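Local coordinates for protein ATP-dependent DNA helicase uvsW (Enterobacteria phage T4, PDB 1RIF) that couples ATP hydrolysis to 3'-5' unwinding of duplex DNA and branch migration, here as a fragment with the N-terminal region and the ATP-binding helicase domain, at residues F62-Q67 with Q271-F276; N86-L91 with L126-R131; R130-L135 with G277-P282; M230-H235 with F256-S261. The protein carries 1 engineered substitution. All coordinates share one frame; numbering follows the deposited sequence.

How the contacts relate
Contacts 3 and 4 lie in one parallel sheet, their centres about 9 Å apart. Strand 254-258 is the neighbour of strand 130-133, and a probable hydrogen bond joins Leu-133 N of contact 3 to Gly-257 O of contact 4 at 2.7 Å. Both lead to the predicted ATP site: contact 3 ends at Leu-135, and contact 4 holds the DEAH box. Contact 2 shares Arg-130 and Arg-131 with contact 3 and lies at the other end of strand 130-133. Contact 1, centred about 12 Å from contact 3, brings the N-terminal region against helix 269-276.

Contact 1. Residues F62-Q67 with Q271-F276; sequences FGLVGQ and QYVGMF
Gly-63 and Leu-64 meet Val-273 and Gly-274, and the rings of Phe-62 and Phe-276 both lead away from this meeting. One face of the Phe-276 ring carries Met-275 CG, 3.7 Å above the plane and over the centre. At the far end of that ring, CZ lies 3.6 Å from Asn-231 CB, on the central sheet. The Phe-62 ring takes the guanidinium of Arg-130 in a cation-pi pair.

Between the segments, backbone meets backbone at the glycines, beside one apolar pair of side chains. Gly-63 has no side chain, and its CA comes within 4.0 Å of Gly-274 CA. Gly-63 N gives a weak, bent hydrogen bond to Gly-274 O, 3.4 Å long with an N-H...O angle of 134°. Gly-63 CA also faces Val-273 O at 3.0 Å in a CA-H...O contact. Both contacts use carbonyls on the helix.

Leu-64 adds the apolar part. Its CG lies opposite the carbonyl carbon (chi1 -73°), which carries the branch to the helix. There CG packs on Gly-274 CA at 3.6 Å, and CD1 touches the same CA at 3.9 Å. The Leu-64 and Val-273 side chains cross at about a right angle. Their closest methyl pair is too short to be trusted in detail. The side chain of Val-273 is also about 4 Å from a bound magnesium ion.

Close backbone packing at Gly-63 and Gly-274 joins a 3-10 turn of the UvsW N-terminal region to helix 269-276 of the parallel-sheet helicase domain.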
loop_
_atom_site.group_PDB
_atom_site.type_symbol
_atom_site.label_atom_id
_atom_site.label_comp_id
_atom_site.label_asym_id
_atom_site.label_seq_id
_atom_site.Cartn_x
_atom_site.Cartn_y
_atom_site.Cartn_z
ATOM N N PHE A 62 3.388 -8.143 -5.110
ATOM C CA PHE A 62 3.139 -7.358 -6.319
ATOM C C PHE A 62 4.104 -6.194 -6.519
ATOM O O PHE A 62 4.735 -6.075 -7.571
ATOM C CB PHE A 62 1.703 -6.832 -6.284
ATOM C CG PHE A 62 1.120 -6.533 -7.633
ATOM C CD1 PHE A 62 0.017 -7.242 -8.092
ATOM C CD2 PHE A 62 1.637 -5.519 -8.428
ATOM C CE1 PHE A 62 -0.566 -6.941 -9.325
ATOM C CE2 PHE A 62 1.061 -5.206 -9.667
ATOM C CZ PHE A 62 -0.041 -5.920 -10.110
ATOM N N GLY A 63 4.218 -5.345 -5.501
ATOM C CA GLY A 63 5.088 -4.186 -5.572
ATOM C C GLY A 63 6.523 -4.389 -6.018
ATOM O O GLY A 63 7.169 -3.431 -6.430
ATOM N N LEU A 64 7.024 -5.622 -5.953
ATOM C CA LEU A 64 8.409 -5.918 -6.333
ATOM C C LEU A 64 8.628 -6.424 -7.766
ATOM O O LEU A 64 9.756 -6.735 -8.156
ATOM C CB LEU A 64 9.002 -6.928 -5.341
ATOM C CG LEU A 64 9.339 -6.414 -3.939
ATOM C CD1 LEU A 64 9.480 -7.578 -2.977
ATOM C CD2 LEU A 64 10.617 -5.591 -3.999
ATOM N N VAL A 65 7.561 -6.502 -8.550
ATOM C CA VAL A 65 7.678 -6.977 -9.922
ATOM C C VAL A 65 8.773 -6.230 -10.684
ATOM O O VAL A 65 9.579 -6.839 -11.386
ATOM C CB VAL A 65 6.339 -6.815 -10.677
ATOM C CG1 VAL A 65 6.472 -7.321 -12.100
ATOM C CG2 VAL A 65 5.251 -7.582 -9.964
ATOM N N GLY A 66 8.801 -4.910 -10.535
ATOM C CA GLY A 66 9.788 -4.106 -11.230
ATOM C C GLY A 66 11.238 -4.469 -10.976
ATOM O O GLY A 66 12.095 -4.261 -11.839
ATOM N N GLN A 67 11.511 -5.004 -9.790
ATOM C CA GLN A 67 12.861 -5.400 -9.391
ATOM C C GLN A 67 13.351 -6.670 -10.081
ATOM O O GLN A 67 14.550 -6.928 -10.118
ATOM C CB GLN A 67 12.898 -5.636 -7.887
ATOM C CG GLN A 67 12.383 -4.480 -7.074
ATOM C CD GLN A 67 13.378 -3.354 -6.996
ATOM O OE1 GLN A 67 13.778 -2.787 -8.017
ATOM N NE2 GLN A 67 13.794 -3.021 -5.777
ATOM N N GLN A 271 10.643 -5.019 1.523
ATOM C CA GLN A 271 9.263 -5.400 1.790
ATOM C C GLN A 271 8.294 -4.232 1.907
ATOM O O GLN A 271 7.089 -4.437 2.044
ATOM C CB GLN A 271 9.150 -6.319 3.017
ATOM C CG GLN A 271 9.585 -5.750 4.331
ATOM C CD GLN A 271 9.282 -6.701 5.490
ATOM O OE1 GLN A 271 9.827 -6.549 6.583
ATOM N NE2 GLN A 271 8.400 -7.680 5.255
ATOM N N TYR A 272 8.809 -3.006 1.844
ATOM C CA TYR A 272 7.933 -1.845 1.891
ATOM C C TYR A 272 7.511 -1.565 0.454
ATOM O O TYR A 272 6.380 -1.158 0.207
ATOM C CB TYR A 272 8.636 -0.630 2.524
ATOM C CG TYR A 272 8.897 -0.803 4.013
ATOM C CD1 TYR A 272 9.968 -1.578 4.468
ATOM C CD2 TYR A 272 8.037 -0.249 4.968
ATOM C CE1 TYR A 272 10.174 -1.802 5.833
ATOM C CE2 TYR A 272 8.234 -0.466 6.334
ATOM C CZ TYR A 272 9.306 -1.248 6.758
ATOM O OH TYR A 272 9.505 -1.494 8.103
ATOM N N VAL A 273 8.406 -1.804 -0.502
ATOM C CA VAL A 273 8.051 -1.593 -1.904
ATOM C C VAL A 273 7.213 -2.788 -2.356
ATOM O O VAL A 273 6.406 -2.685 -3.276
ATOM C CB VAL A 273 9.301 -1.446 -2.814
ATOM C CG1 VAL A 273 10.271 -0.453 -2.198
ATOM C CG2 VAL A 273 9.963 -2.770 -3.019
ATOM N N GLY A 274 7.403 -3.922 -1.685
ATOM C CA GLY A 274 6.628 -5.107 -2.007
ATOM C C GLY A 274 5.191 -4.912 -1.549
ATOM O O GLY A 274 4.261 -5.454 -2.134
ATOM N N MET A 275 5.010 -4.118 -0.497
ATOM C CA MET A 275 3.687 -3.845 0.048
ATOM C C MET A 275 3.049 -2.580 -0.525
ATOM O O MET A 275 1.835 -2.527 -0.696
ATOM C CB MET A 275 3.766 -3.716 1.572
ATOM C CG MET A 275 2.467 -3.263 2.248
ATOM S SD MET A 275 1.102 -4.441 2.075
ATOM C CE MET A 275 0.276 -4.266 3.647
ATOM N N PHE A 276 3.865 -1.574 -0.835
ATOM C CA PHE A 276 3.354 -0.299 -1.334
ATOM C C PHE A 276 3.704 0.161 -2.754
ATOM O O PHE A 276 3.160 1.162 -3.217
ATOM C CB PHE A 276 3.763 0.818 -0.368
ATOM C CG PHE A 276 3.187 0.673 1.007
ATOM C CD1 PHE A 276 3.996 0.304 2.076
ATOM C CD2 PHE A 276 1.826 0.884 1.228
ATOM C CE1 PHE A 276 3.462 0.138 3.347
ATOM C CE2 PHE A 276 1.281 0.721 2.492
ATOM C CZ PHE A 276 2.098 0.345 3.558
#

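Contact 2. Residues N86-L91 with L126-R131; sequences NEKEEL and LVNRRR
Glu-87, Glu-89 and Arg-129 form a salt-bridge network where helix 116-128 gives way to strand 130-133, beside the loop that follows strand 79-81. Arg-129 leaves the helix with positive phi (70°). Arg-129 NE at 2.9 Å and NH2 at 2.7 Å both donate to Glu-89 OE2. That oxygen uses its anti lone pair and lies in the guanidinium plane. The two flat groups are 28° apart. Glu-89 OE1 is held by Tyr-151 OH.

Glu-87 binds weakly: its extended chain brings OE2 to the guanidinium edge, 3.3 Å from Arg-129 NH2. One face of the guanidinium lies against the backbone at Lys-88 C and Glu-89 N. Glu-89 N bonds to Val-127 O at 2.8 Å.

Lys-88 bends at chi2 (-76°) and sets NZ on a lone pair of Asn-128 OD1, 2.7 Å away. Water 3 links the same NZ to Asn-128 O. Waters 1 and 2 tie Glu-87 O to the guanidinium of Arg-130.

The shared guanidinium would be expected to favour the ionised form of both carboxylates, Glu-89 more than Glu-87. Lys-88 NZ, near Arg-131 NH2 at 3.9 Å, is probably eased by its oxygen partners, and Arg-131 NH1 by a salt bridge to Glu-124.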
loop_
_atom_site.group_PDB
_atom_site.type_symbol
_atom_site.label_atom_id
_atom_site.label_comp_id
_atom_site.label_asym_id
_atom_site.label_seq_id
_atom_site.Cartn_x
_atom_site.Cartn_y
_atom_site.Cartn_z
ATOM N N ASN A 86 1.272 -4.908 -15.469
ATOM C CA ASN A 86 1.753 -3.559 -15.742
ATOM C C ASN A 86 0.633 -2.578 -16.061
ATOM O O ASN A 86 0.895 -1.437 -16.425
ATOM C CB ASN A 86 2.744 -3.590 -16.909
ATOM C CG ASN A 86 3.866 -4.591 -16.696
ATOM O OD1 ASN A 86 4.590 -4.521 -15.700
ATOM N ND2 ASN A 86 4.016 -5.526 -17.632
ATOM N N GLU A 87 -0.606 -3.028 -15.918
ATOM C CA GLU A 87 -1.769 -2.207 -16.202
ATOM C C GLU A 87 -1.820 -0.920 -15.373
ATOM O O GLU A 87 -1.598 -0.929 -14.161
ATOM C CB GLU A 87 -3.018 -3.034 -15.964
ATOM C CG GLU A 87 -4.292 -2.351 -16.339
ATOM C CD GLU A 87 -5.498 -3.220 -16.072
ATOM O OE1 GLU A 87 -5.646 -4.264 -16.752
ATOM O OE2 GLU A 87 -6.291 -2.858 -15.170
ATOM N N LYS A 88 -2.117 0.189 -16.043
ATOM C CA LYS A 88 -2.200 1.495 -15.408
ATOM C C LYS A 88 -3.634 2.018 -15.489
ATOM O O LYS A 88 -4.435 1.531 -16.284
ATOM C CB LYS A 88 -1.276 2.479 -16.126
ATOM C CG LYS A 88 0.151 2.013 -16.300
ATOM C CD LYS A 88 0.927 2.114 -15.009
ATOM C CE LYS A 88 2.367 1.669 -15.195
ATOM N NZ LYS A 88 3.185 1.892 -13.973
ATOM N N GLU A 89 -3.959 3.004 -14.659
ATOM C CA GLU A 89 -5.293 3.603 -14.675
ATOM C C GLU A 89 -5.443 4.399 -15.956
ATOM O O GLU A 89 -4.534 5.133 -16.348
ATOM C CB GLU A 89 -5.484 4.560 -13.495
ATOM C CG GLU A 89 -6.032 3.909 -12.254
ATOM C CD GLU A 89 -7.458 3.459 -12.424
ATOM O OE1 GLU A 89 -8.374 4.305 -12.409
ATOM O OE2 GLU A 89 -7.657 2.245 -12.586
ATOM N N GLU A 90 -6.579 4.254 -16.623
ATOM C CA GLU A 90 -6.787 5.013 -17.840
ATOM C C GLU A 90 -7.321 6.354 -17.394
ATOM O O GLU A 90 -8.528 6.585 -17.338
ATOM C CB GLU A 90 -7.769 4.300 -18.768
ATOM C CG GLU A 90 -7.152 3.117 -19.493
ATOM C CD GLU A 90 -8.113 2.481 -20.472
ATOM O OE1 GLU A 90 -7.686 1.581 -21.234
ATOM O OE2 GLU A 90 -9.299 2.881 -20.474
ATOM N N LEU A 91 -6.390 7.228 -17.046
ATOM C CA LEU A 91 -6.719 8.556 -16.577
ATOM C C LEU A 91 -5.674 9.483 -17.173
ATOM O O LEU A 91 -4.490 9.360 -16.878
ATOM C CB LEU A 91 -6.667 8.569 -15.039
ATOM C CG LEU A 91 -7.232 9.696 -14.158
ATOM C CD1 LEU A 91 -6.215 10.787 -14.037
ATOM C CD2 LEU A 91 -8.552 10.215 -14.713
ATOM N N LEU A 126 -2.627 7.354 -8.629
ATOM C CA LEU A 126 -3.766 6.777 -9.321
ATOM C C LEU A 126 -3.385 6.043 -10.603
ATOM O O LEU A 126 -3.757 4.888 -10.788
ATOM C CB LEU A 126 -4.796 7.863 -9.627
ATOM C CG LEU A 126 -5.482 8.467 -8.397
ATOM C CD1 LEU A 126 -6.550 9.462 -8.850
ATOM C CD2 LEU A 126 -6.100 7.361 -7.543
ATOM N N VAL A 127 -2.645 6.711 -11.483
ATOM C CA VAL A 127 -2.226 6.107 -12.745
ATOM C C VAL A 127 -1.450 4.797 -12.553
ATOM O O VAL A 127 -1.745 3.779 -13.191
ATOM C CB VAL A 127 -1.339 7.068 -13.551
ATOM C CG1 VAL A 127 -0.794 6.363 -14.775
ATOM C CG2 VAL A 127 -2.137 8.280 -13.965
ATOM N N ASN A 128 -0.467 4.836 -11.661
ATOM C CA ASN A 128 0.374 3.681 -11.399
ATOM C C ASN A 128 -0.165 2.688 -10.372
ATOM O O ASN A 128 0.464 1.665 -10.107
ATOM C CB ASN A 128 1.762 4.176 -11.020
ATOM C CG ASN A 128 2.387 4.992 -12.126
ATOM O OD1 ASN A 128 2.778 4.450 -13.159
ATOM N ND2 ASN A 128 2.460 6.305 -11.930
ATOM N N ARG A 129 -1.331 2.990 -9.807
ATOM C CA ARG A 129 -1.996 2.102 -8.847
ATOM C C ARG A 129 -1.359 1.955 -7.468
ATOM O O ARG A 129 -2.070 1.961 -6.462
ATOM C CB ARG A 129 -2.171 0.698 -9.453
ATOM C CG ARG A 129 -3.549 0.399 -10.048
ATOM C CD ARG A 129 -3.834 1.253 -11.268
ATOM N NE ARG A 129 -5.133 0.976 -11.894
ATOM C CZ ARG A 129 -5.417 -0.092 -12.644
ATOM N NH1 ARG A 129 -4.503 -1.027 -12.883
ATOM N NH2 ARG A 129 -6.615 -0.203 -13.192
ATOM N N ARG A 130 -0.038 1.811 -7.405
ATOM C CA ARG A 130 0.613 1.643 -6.110
ATOM C C ARG A 130 1.997 2.273 -6.060
ATOM O O ARG A 130 2.853 1.961 -6.885
ATOM C CB ARG A 130 0.684 0.145 -5.760
ATOM C CG ARG A 130 1.483 -0.706 -6.747
ATOM C CD ARG A 130 1.114 -2.188 -6.660
ATOM N NE ARG A 130 -0.239 -2.448 -7.150
ATOM C CZ ARG A 130 -0.610 -2.391 -8.432
ATOM N NH1 ARG A 130 0.270 -2.088 -9.381
ATOM N NH2 ARG A 130 -1.877 -2.627 -8.765
ATOM N N ARG A 131 2.201 3.163 -5.085
ATOM C CA ARG A 131 3.472 3.861 -4.907
ATOM C C ARG A 131 3.752 4.216 -3.454
ATOM O O ARG A 131 2.855 4.220 -2.607
ATOM C CB ARG A 131 3.489 5.195 -5.669
ATOM C CG ARG A 131 3.235 5.130 -7.144
ATOM C CD ARG A 131 4.522 5.196 -7.937
ATOM N NE ARG A 131 4.604 4.076 -8.874
ATOM C CZ ARG A 131 5.136 4.149 -10.087
ATOM N NH1 ARG A 131 5.636 5.300 -10.525
ATOM N NH2 ARG A 131 5.168 3.070 -10.861
HETATM O O HOH W 1 -2.591 -2.646 -11.563
HETATM O O HOH W 2 -0.006 -2.000 -12.412
HETATM O O HOH W 3 1.645 -0.127 -11.912
#

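Contact 3. Residues R130-L135 with G277-P282; sequences RRILNL and GEIFKP
Ile-132 and Leu-133 pair with Ile-279 and Phe-280 as parallel strands. They form the edge of the seven-stranded RecA-like sheet, with 278-280 outermost.

Three backbone hydrogen bonds join them. Ile-132 N binds Glu-278 O at 2.8 Å. Phe-280 N returns to Ile-132 O at 2.7 Å. Asn-134 N reaches Phe-280 O, also at 2.7 Å, which carries the pairing to the start of the predicted ATP-binding loop at Leu-135. The short strand segments are twisted by 47° against each other.

Apolar contacts occupy both faces. On one, Ile-132 and Ile-279 lie side by side and point the same way, with Ile-132 CD1 3.7 Å from Ile-279 CG1. Val-273 and Phe-276 of helix 269-276 also pack on Ile-132. On the other face, Leu-133 CD2 meets Phe-280 CD2 at 3.9 Å. Phe-280 CG is opposite its own backbone N (chi1 165°), and the side chain touches Glu-124 of helix 116-128. Further on, Leu-135 CD2 touches Pro-282 CG at 4.1 Å.

Charge plays a small part. Arg-131 NH2 and Glu-278 OE1 form a long ion pair at 3.9 Å, held by charge alone, as no N-H points at the oxygen. Glu-278 CB lies over one face of that guanidinium, toward its rim. The firmer partner of Arg-131 is Glu-124.

Gly-277 O is buried 3.5 Å from Ile-132 CG1, and it has no polar partner in the model.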
loop_
_atom_site.group_PDB
_atom_site.type_symbol
_atom_site.label_atom_id
_atom_site.label_comp_id
_atom_site.label_asym_id
_atom_site.label_seq_id
_atom_site.Cartn_x
_atom_site.Cartn_y
_atom_site.Cartn_z
ATOM N N ARG A 130 -0.038 1.811 -7.405
ATOM C CA ARG A 130 0.613 1.643 -6.110
ATOM C C ARG A 130 1.997 2.273 -6.060
ATOM O O ARG A 130 2.853 1.961 -6.885
ATOM C CB ARG A 130 0.684 0.145 -5.760
ATOM C CG ARG A 130 1.483 -0.706 -6.747
ATOM C CD ARG A 130 1.114 -2.188 -6.660
ATOM N NE ARG A 130 -0.239 -2.448 -7.150
ATOM C CZ ARG A 130 -0.610 -2.391 -8.432
ATOM N NH1 ARG A 130 0.270 -2.088 -9.381
ATOM N NH2 ARG A 130 -1.877 -2.627 -8.765
ATOM N N ARG A 131 2.201 3.163 -5.085
ATOM C CA ARG A 131 3.472 3.861 -4.907
ATOM C C ARG A 131 3.752 4.216 -3.454
ATOM O O ARG A 131 2.855 4.220 -2.607
ATOM C CB ARG A 131 3.489 5.195 -5.669
ATOM C CG ARG A 131 3.235 5.130 -7.144
ATOM C CD ARG A 131 4.522 5.196 -7.937
ATOM N NE ARG A 131 4.604 4.076 -8.874
ATOM C CZ ARG A 131 5.136 4.149 -10.087
ATOM N NH1 ARG A 131 5.636 5.300 -10.525
ATOM N NH2 ARG A 131 5.168 3.070 -10.861
ATOM N N ILE A 132 5.018 4.515 -3.182
ATOM C CA ILE A 132 5.416 4.990 -1.872
ATOM C C ILE A 132 5.556 6.460 -2.228
ATOM O O ILE A 132 6.448 6.835 -2.985
ATOM C CB ILE A 132 6.787 4.485 -1.407
ATOM C CG1 ILE A 132 6.699 3.032 -0.938
ATOM C CG2 ILE A 132 7.280 5.355 -0.269
ATOM C CD1 ILE A 132 8.039 2.471 -0.510
ATOM N N LEU A 133 4.643 7.278 -1.720
ATOM C CA LEU A 133 4.662 8.695 -1.998
ATOM C C LEU A 133 5.600 9.330 -0.988
ATOM O O LEU A 133 5.279 9.443 0.196
ATOM C CB LEU A 133 3.249 9.264 -1.879
ATOM C CG LEU A 133 2.217 8.568 -2.768
ATOM C CD1 LEU A 133 0.845 9.151 -2.488
ATOM C CD2 LEU A 133 2.597 8.729 -4.239
ATOM N N ASN A 134 6.769 9.729 -1.469
ATOM C CA ASN A 134 7.781 10.324 -0.618
ATOM C C ASN A 134 7.620 11.840 -0.502
ATOM O O ASN A 134 8.263 12.595 -1.229
ATOM C CB ASN A 134 9.160 9.958 -1.169
ATOM C CG ASN A 134 10.289 10.462 -0.300
ATOM O OD1 ASN A 134 10.170 10.505 0.923
ATOM N ND2 ASN A 134 11.402 10.833 -0.926
ATOM N N LEU A 135 6.756 12.284 0.410
ATOM C CA LEU A 135 6.532 13.714 0.609
ATOM C C LEU A 135 6.644 14.078 2.077
ATOM O O LEU A 135 6.262 13.294 2.943
ATOM C CB LEU A 135 5.148 14.140 0.102
ATOM C CG LEU A 135 4.423 13.239 -0.891
ATOM C CD1 LEU A 135 3.712 12.142 -0.118
ATOM C CD2 LEU A 135 3.413 14.047 -1.678
ATOM N N GLY A 277 4.608 -0.531 -3.438
ATOM C CA GLY A 277 4.980 -0.114 -4.781
ATOM C C GLY A 277 6.246 0.728 -4.823
ATOM O O GLY A 277 6.831 1.058 -3.786
ATOM N N GLU A 278 6.677 1.087 -6.026
ATOM C CA GLU A 278 7.881 1.895 -6.182
ATOM C C GLU A 278 7.764 3.267 -5.540
ATOM O O GLU A 278 6.667 3.805 -5.380
ATOM C CB GLU A 278 8.235 2.058 -7.660
ATOM C CG GLU A 278 9.168 0.984 -8.168
ATOM C CD GLU A 278 8.540 0.135 -9.246
ATOM O OE1 GLU A 278 8.162 0.703 -10.294
ATOM O OE2 GLU A 278 8.429 -1.097 -9.048
ATOM N N ILE A 279 8.911 3.831 -5.185
ATOM C CA ILE A 279 8.972 5.132 -4.540
ATOM C C ILE A 279 8.819 6.286 -5.521
ATOM O O ILE A 279 9.334 6.235 -6.635
ATOM C CB ILE A 279 10.307 5.297 -3.807
ATOM C CG1 ILE A 279 10.439 4.221 -2.726
ATOM C CG2 ILE A 279 10.414 6.696 -3.233
ATOM C CD1 ILE A 279 11.801 4.170 -2.052
ATOM N N PHE A 280 8.104 7.324 -5.099
ATOM C CA PHE A 280 7.899 8.513 -5.919
ATOM C C PHE A 280 8.118 9.780 -5.097
ATOM O O PHE A 280 7.445 9.994 -4.087
ATOM C CB PHE A 280 6.484 8.547 -6.494
ATOM C CG PHE A 280 6.090 9.897 -7.051
ATOM C CD1 PHE A 280 6.682 10.391 -8.213
ATOM C CD2 PHE A 280 5.149 10.689 -6.394
ATOM C CE1 PHE A 280 6.342 11.652 -8.708
ATOM C CE2 PHE A 280 4.804 11.950 -6.881
ATOM C CZ PHE A 280 5.401 12.431 -8.037
ATOM N N LYS A 281 9.064 10.615 -5.530
ATOM C CA LYS A 281 9.336 11.875 -4.841
ATOM C C LYS A 281 8.979 13.045 -5.748
ATOM O O LYS A 281 9.549 13.191 -6.827
ATOM C CB LYS A 281 10.807 11.981 -4.431
ATOM C CG LYS A 281 11.096 13.255 -3.643
ATOM C CD LYS A 281 12.475 13.272 -3.011
ATOM C CE LYS A 281 12.614 14.485 -2.088
ATOM N NZ LYS A 281 13.913 14.515 -1.351
ATOM N N PRO A 282 8.029 13.896 -5.319
ATOM C CA PRO A 282 7.568 15.070 -6.071
ATOM C C PRO A 282 8.585 16.217 -6.112
ATOM O O PRO A 282 9.764 15.968 -5.779
ATOM C CB PRO A 282 6.280 15.450 -5.345
ATOM C CG PRO A 282 6.620 15.138 -3.928
ATOM C CD PRO A 282 7.295 13.783 -4.043
ATOM O OXT PRO A 282 8.194 17.347 -6.492
HETATM O O HOH W 4 5.238 0.511 -7.917
#

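Contact 4. Residues M230-H235 with F256-S261; sequences MNDECH and FGLSGS. With AU (gold ion), chain D.
Cys-234 turns its SG between the backbone N and the carbonyl carbon (chi1 45°), and this aims the sulfur at the neighbouring strand. SG lies 3.3 Å from Gly-257 CA, where no side chain intervenes. The same sulfur binds the gold ion at 2.5 Å.

His-235 has the same kind of first torsion (chi1 61°). Its ring comes to lie with one face against Ser-261, whose CB sits 3.9 Å from the ring centroid, almost on the normal, in a CH-pi contact. His-235 NE2 also gives a weak hydrogen bond to Glu-233 OE1. Glu-233 itself is bent at chi2, and its stronger partner is Arg-141 of the predicted ATP-binding loop. Asp-232 OD1 forms a salt bridge with the same arginine, and it touches Leu-258 CB at 3.7 Å. This loop carries the engineered substitution, probably at Arg-141 itself, the place of the Walker A lysine, so these salt bridges may not be those of the natural protein.

Deeper in the sheet, Met-230 and Phe-256 run side by side. Met-230 CG approaches the edge of the phenyl ring, 4.0 Å from Phe-256 CD1.

Asn-231 N bonds to Phe-256 O, and Leu-258 N to Asn-231 O. Leu-258 O then takes two donors, Glu-233 N at 2.7 Å and Cys-234 N at 3.3 Å, which ties down the turn after the strand.

The contact pairs the two parallel strands of the beta-alpha-beta unit 226-232, 239-245, 254-258 at their C-terminal ends, in a RecA-like domain. The predicted DEAH box (Walker B, motif II) lies beside Ser-Gly-Ser 259-261, consistent with motif III of superfamily 2 helicases.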
loop_
_atom_site.group_PDB
_atom_site.type_symbol
_atom_site.label_atom_id
_atom_site.label_comp_id
_atom_site.label_asym_id
_atom_site.label_seq_id
_atom_site.Cartn_x
_atom_site.Cartn_y
_atom_site.Cartn_z
ATOM N N MET A 230 -4.185 2.753 2.277
ATOM C CA MET A 230 -3.165 3.767 2.484
ATOM C C MET A 230 -2.609 3.674 3.903
ATOM O O MET A 230 -3.344 3.397 4.860
ATOM C CB MET A 230 -3.755 5.170 2.310
ATOM C CG MET A 230 -4.298 5.501 0.945
ATOM S SD MET A 230 -5.332 6.974 1.077
ATOM C CE MET A 230 -6.878 6.370 0.454
ATOM N N ASN A 231 -1.310 3.926 4.033
ATOM C CA ASN A 231 -0.657 3.922 5.334
ATOM C C ASN A 231 0.193 5.190 5.439
ATOM O O ASN A 231 1.233 5.310 4.787
ATOM C CB ASN A 231 0.214 2.670 5.501
ATOM C CG ASN A 231 0.955 2.640 6.844
ATOM O OD1 ASN A 231 0.524 3.245 7.832
ATOM N ND2 ASN A 231 2.059 1.915 6.884
ATOM N N ASP A 232 -0.278 6.148 6.232
ATOM C CA ASP A 232 0.445 7.393 6.436
ATOM C C ASP A 232 1.553 7.096 7.450
ATOM O O ASP A 232 1.281 6.554 8.513
ATOM C CB ASP A 232 -0.510 8.474 6.962
ATOM C CG ASP A 232 0.120 9.857 6.981
ATOM O OD1 ASP A 232 0.684 10.284 5.952
ATOM O OD2 ASP A 232 0.051 10.528 8.028
ATOM N N GLU A 233 2.790 7.455 7.103
ATOM C CA GLU A 233 3.978 7.206 7.929
ATOM C C GLU A 233 4.288 5.719 7.828
ATOM O O GLU A 233 4.505 5.046 8.827
ATOM C CB GLU A 233 3.734 7.571 9.397
ATOM C CG GLU A 233 3.456 9.022 9.643
ATOM C CD GLU A 233 4.640 9.903 9.312
ATOM O OE1 GLU A 233 5.103 9.884 8.154
ATOM O OE2 GLU A 233 5.111 10.623 10.216
ATOM N N CYS A 234 4.304 5.209 6.608
ATOM C CA CYS A 234 4.554 3.789 6.396
ATOM C C CYS A 234 5.926 3.327 6.867
ATOM O O CYS A 234 6.166 2.128 6.979
ATOM C CB CYS A 234 4.341 3.421 4.917
ATOM S SG CYS A 234 5.067 4.546 3.677
ATOM N N HIS A 235 6.817 4.271 7.155
ATOM C CA HIS A 235 8.156 3.918 7.615
ATOM C C HIS A 235 8.107 3.418 9.062
ATOM O O HIS A 235 9.063 2.825 9.563
ATOM C CB HIS A 235 9.123 5.118 7.459
ATOM C CG HIS A 235 8.728 6.332 8.239
ATOM N ND1 HIS A 235 9.260 6.629 9.475
ATOM C CD2 HIS A 235 7.843 7.318 7.967
ATOM C CE1 HIS A 235 8.720 7.744 9.932
ATOM N NE2 HIS A 235 7.857 8.182 9.035
ATOM N N PHE A 256 -1.043 2.691 -1.181
ATOM C CA PHE A 256 -0.138 3.823 -1.036
ATOM C C PHE A 256 0.488 3.947 0.343
ATOM O O PHE A 256 -0.169 3.770 1.366
ATOM C CB PHE A 256 -0.865 5.135 -1.360
ATOM C CG PHE A 256 -1.529 5.139 -2.711
ATOM C CD1 PHE A 256 -2.914 5.144 -2.820
ATOM C CD2 PHE A 256 -0.768 5.104 -3.873
ATOM C CE1 PHE A 256 -3.530 5.111 -4.074
ATOM C CE2 PHE A 256 -1.371 5.072 -5.120
ATOM C CZ PHE A 256 -2.756 5.074 -5.222
ATOM N N GLY A 257 1.781 4.238 0.347
ATOM C CA GLY A 257 2.496 4.459 1.586
ATOM C C GLY A 257 2.925 5.913 1.496
ATOM O O GLY A 257 3.354 6.355 0.436
ATOM N N LEU A 258 2.775 6.676 2.569
ATOM C CA LEU A 258 3.191 8.080 2.548
ATOM C C LEU A 258 4.234 8.292 3.636
ATOM O O LEU A 258 4.031 7.911 4.796
ATOM C CB LEU A 258 1.999 9.020 2.772
ATOM C CG LEU A 258 0.976 9.087 1.638
ATOM C CD1 LEU A 258 0.031 7.882 1.716
ATOM C CD2 LEU A 258 0.201 10.392 1.745
ATOM N N SER A 259 5.353 8.907 3.274
ATOM C CA SER A 259 6.399 9.098 4.255
ATOM C C SER A 259 7.478 10.059 3.808
ATOM O O SER A 259 7.877 10.062 2.650
ATOM C CB SER A 259 7.021 7.736 4.574
ATOM O OG SER A 259 8.153 7.859 5.404
ATOM N N GLY A 260 7.946 10.875 4.744
ATOM C CA GLY A 260 9.008 11.812 4.437
ATOM C C GLY A 260 10.335 11.241 4.911
ATOM O O GLY A 260 11.397 11.804 4.646
ATOM N N SER A 261 10.269 10.108 5.601
ATOM C CA SER A 261 11.454 9.449 6.139
ATOM C C SER A 261 11.580 7.978 5.705
ATOM O O SER A 261 11.378 7.072 6.513
ATOM C CB SER A 261 11.409 9.523 7.666
ATOM O OG SER A 261 11.073 10.832 8.097
HETATM AU AU AU D . 7.466 3.766 3.802
HETATM O O HOH W 5 7.101 11.213 7.320
#